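PDB 2EBF: dermonecrotic toxin from Pasteurella multocida, which acts as a potent mitogen and induces bone resorption, and is associated with the severe progressive form of atrophic rhinitis in pigs. Local coordinates for residues F336-W341 and V521-I526. Numbering follows the deposited sequence.
Sequences FDYTPW and VQYLKI
W341, in the first turn of helix 339-345, lays its indole against the short helix 520-524 and reaches I526 with its NE1; K525, with positive phi, forms a Schellman motif after the short helix. This joins two parts of the toxin's C2 region, where the short helix leads into strand 528-531 of a mixed, mostly parallel sheet. With CG anti to the backbone N (chi1 -169°), the indole extends across to the second segment, and NE1 donates to I526 O at 2.8 Å. The bond is nearly straight (167°) and lies close to the indole plane, but meets the carbonyl from above its own plane.

Q522 covers one indole face. Its chain, bent at chi2, sets CG over the five-membered ring in a CH-pi contact, 4.0 Å from the centroid, and carries NE2 over the six-membered ring, 3.3 Å from W341 CZ2. The amide is tilted steeply to the indole, and its ends are held elsewhere: OE1 accepts from G519 N and NE2 donates to N508 OD1. V521 CG1 packs against W341 CZ2.

CG of Q522 also touches Y338 CE2, while Y338 OH bonds to S509. F336 touches both Q522 and Y523: its CZ edge faces Q522 O, and its ring meets that of Y523 obliquely, planes at 58°. Y523 in turn packs on I484 and I488 of helix 473-490. Where the chain turns into helix 339-345, D337 OD1 caps T339 N at 3.0 Å, the N-H arriving from above the carboxylate plane.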
loop_
_atom_site.group_PDB
_atom_site.type_symbol
_atom_site.label_atom_id
_atom_site.label_comp_id
_atom_site.label_asym_id
_atom_site.label_seq_id
_atom_site.Cartn_x
_atom_site.Cartn_y
_atom_site.Cartn_z
ATOM N N PHE A 336 -5.966 14.359 3.342
ATOM C CA PHE A 336 -7.391 14.275 3.661
ATOM C C PHE A 336 -7.775 15.623 4.235
ATOM O O PHE A 336 -7.096 16.132 5.121
ATOM C CB PHE A 336 -7.730 13.153 4.651
ATOM C CG PHE A 336 -9.202 13.069 4.968
ATOM C CD1 PHE A 336 -10.069 12.386 4.115
ATOM C CD2 PHE A 336 -9.728 13.704 6.085
ATOM C CE1 PHE A 336 -11.438 12.325 4.385
ATOM C CE2 PHE A 336 -11.096 13.650 6.373
ATOM C CZ PHE A 336 -11.955 12.958 5.518
ATOM N N ASP A 337 -8.844 16.214 3.706
ATOM C CA ASP A 337 -9.310 17.505 4.191
ATOM C C ASP A 337 -10.412 17.289 5.229
ATOM O O ASP A 337 -11.494 16.802 4.900
ATOM C CB ASP A 337 -9.809 18.364 3.020
ATOM C CG ASP A 337 -10.205 19.773 3.436
ATOM O OD1 ASP A 337 -9.881 20.213 4.560
ATOM O OD2 ASP A 337 -10.825 20.467 2.609
ATOM N N TYR A 338 -10.110 17.644 6.478
ATOM C CA TYR A 338 -11.068 17.558 7.581
ATOM C C TYR A 338 -12.042 18.734 7.622
ATOM O O TYR A 338 -12.985 18.735 8.414
ATOM C CB TYR A 338 -10.338 17.541 8.911
ATOM C CG TYR A 338 -9.777 16.215 9.340
ATOM C CD1 TYR A 338 -8.479 15.850 9.002
ATOM C CD2 TYR A 338 -10.525 15.348 10.137
ATOM C CE1 TYR A 338 -7.935 14.632 9.431
ATOM C CE2 TYR A 338 -9.993 14.133 10.574
ATOM C CZ TYR A 338 -8.705 13.784 10.215
ATOM O OH TYR A 338 -8.179 12.591 10.649
ATOM N N THR A 339 -11.802 19.743 6.784
ATOM C CA THR A 339 -12.639 20.949 6.769
ATOM C C THR A 339 -14.152 20.692 6.579
ATOM O O THR A 339 -14.962 21.194 7.364
ATOM C CB THR A 339 -12.062 22.013 5.780
ATOM O OG1 THR A 339 -10.901 22.597 6.376
ATOM C CG2 THR A 339 -13.071 23.121 5.499
ATOM N N PRO A 340 -14.549 19.924 5.544
ATOM C CA PRO A 340 -15.980 19.687 5.384
ATOM C C PRO A 340 -16.625 19.019 6.599
ATOM O O PRO A 340 -17.710 19.434 7.020
ATOM C CB PRO A 340 -16.058 18.768 4.157
ATOM C CG PRO A 340 -14.790 19.029 3.422
ATOM C CD PRO A 340 -13.767 19.287 4.468
ATOM N N TRP A 341 -15.957 18.020 7.174
ATOM C CA TRP A 341 -16.522 17.285 8.312
ATOM C C TRP A 341 -16.600 18.155 9.569
ATOM O O TRP A 341 -17.632 18.181 10.256
ATOM C CB TRP A 341 -15.734 15.995 8.580
ATOM C CG TRP A 341 -16.420 15.060 9.567
ATOM C CD1 TRP A 341 -17.303 14.041 9.273
ATOM C CD2 TRP A 341 -16.274 15.061 10.987
ATOM N NE1 TRP A 341 -17.707 13.420 10.426
ATOM C CE2 TRP A 341 -17.088 14.022 11.493
ATOM C CE3 TRP A 341 -15.524 15.839 11.890
ATOM C CZ2 TRP A 341 -17.186 13.749 12.862
ATOM C CZ3 TRP A 341 -15.623 15.571 13.238
ATOM C CH2 TRP A 341 -16.447 14.526 13.719
ATOM N N VAL A 521 -16.185 7.664 9.985
ATOM C CA VAL A 521 -17.194 8.688 10.108
ATOM C C VAL A 521 -16.765 9.940 9.336
ATOM O O VAL A 521 -17.577 10.571 8.648
ATOM C CB VAL A 521 -17.459 8.848 11.628
ATOM C CG1 VAL A 521 -17.373 10.254 12.151
ATOM C CG2 VAL A 521 -18.678 8.081 12.035
ATOM N N GLN A 522 -15.473 10.260 9.403
ATOM C CA GLN A 522 -14.918 11.339 8.575
ATOM C C GLN A 522 -14.981 11.006 7.093
ATOM O O GLN A 522 -15.428 11.827 6.290
ATOM C CB GLN A 522 -13.493 11.678 8.999
ATOM C CG GLN A 522 -13.432 12.417 10.314
ATOM C CD GLN A 522 -13.690 11.523 11.505
ATOM O OE1 GLN A 522 -13.208 10.392 11.558
ATOM N NE2 GLN A 522 -14.430 12.034 12.485
ATOM N N TYR A 523 -14.532 9.811 6.721
ATOM C CA TYR A 523 -14.599 9.414 5.319
ATOM C C TYR A 523 -16.024 9.351 4.796
ATOM O O TYR A 523 -16.264 9.719 3.655
ATOM C CB TYR A 523 -13.887 8.089 5.074
ATOM C CG TYR A 523 -12.384 8.201 4.977
ATOM C CD1 TYR A 523 -11.770 8.745 3.840
ATOM C CD2 TYR A 523 -11.573 7.738 6.005
ATOM C CE1 TYR A 523 -10.378 8.839 3.744
ATOM C CE2 TYR A 523 -10.177 7.820 5.916
ATOM C CZ TYR A 523 -9.592 8.369 4.787
ATOM O OH TYR A 523 -8.214 8.450 4.707
ATOM N N LEU A 524 -16.969 8.911 5.630
ATOM C CA LEU A 524 -18.361 8.742 5.185
ATOM C C LEU A 524 -19.222 9.997 5.372
ATOM O O LEU A 524 -20.393 10.018 4.979
ATOM C CB LEU A 524 -19.018 7.527 5.860
ATOM C CG LEU A 524 -18.457 6.133 5.524
ATOM C CD1 LEU A 524 -19.156 5.055 6.364
ATOM C CD2 LEU A 524 -18.587 5.805 4.013
ATOM N N LYS A 525 -18.636 11.041 5.958
ATOM C CA LYS A 525 -19.320 12.328 6.138
ATOM C C LYS A 525 -20.547 12.200 7.061
ATOM O O LYS A 525 -21.597 12.792 6.801
ATOM C CB LYS A 525 -19.740 12.942 4.791
ATOM C CG LYS A 525 -18.645 13.040 3.708
ATOM C CD LYS A 525 -18.762 11.959 2.628
ATOM C CE LYS A 525 -20.003 12.133 1.763
ATOM N NZ LYS A 525 -20.162 11.023 0.768
ATOM N N ILE A 526 -20.409 11.421 8.127
ATOM C CA ILE A 526 -21.506 11.191 9.079
ATOM C C ILE A 526 -21.004 11.416 10.506
ATOM O O ILE A 526 -19.805 11.529 10.706
ATOM C CB ILE A 526 -22.103 9.766 8.927
ATOM C CG1 ILE A 526 -21.028 8.689 9.184
ATOM C CG2 ILE A 526 -22.765 9.630 7.543
ATOM C CD1 ILE A 526 -21.543 7.248 9.125
#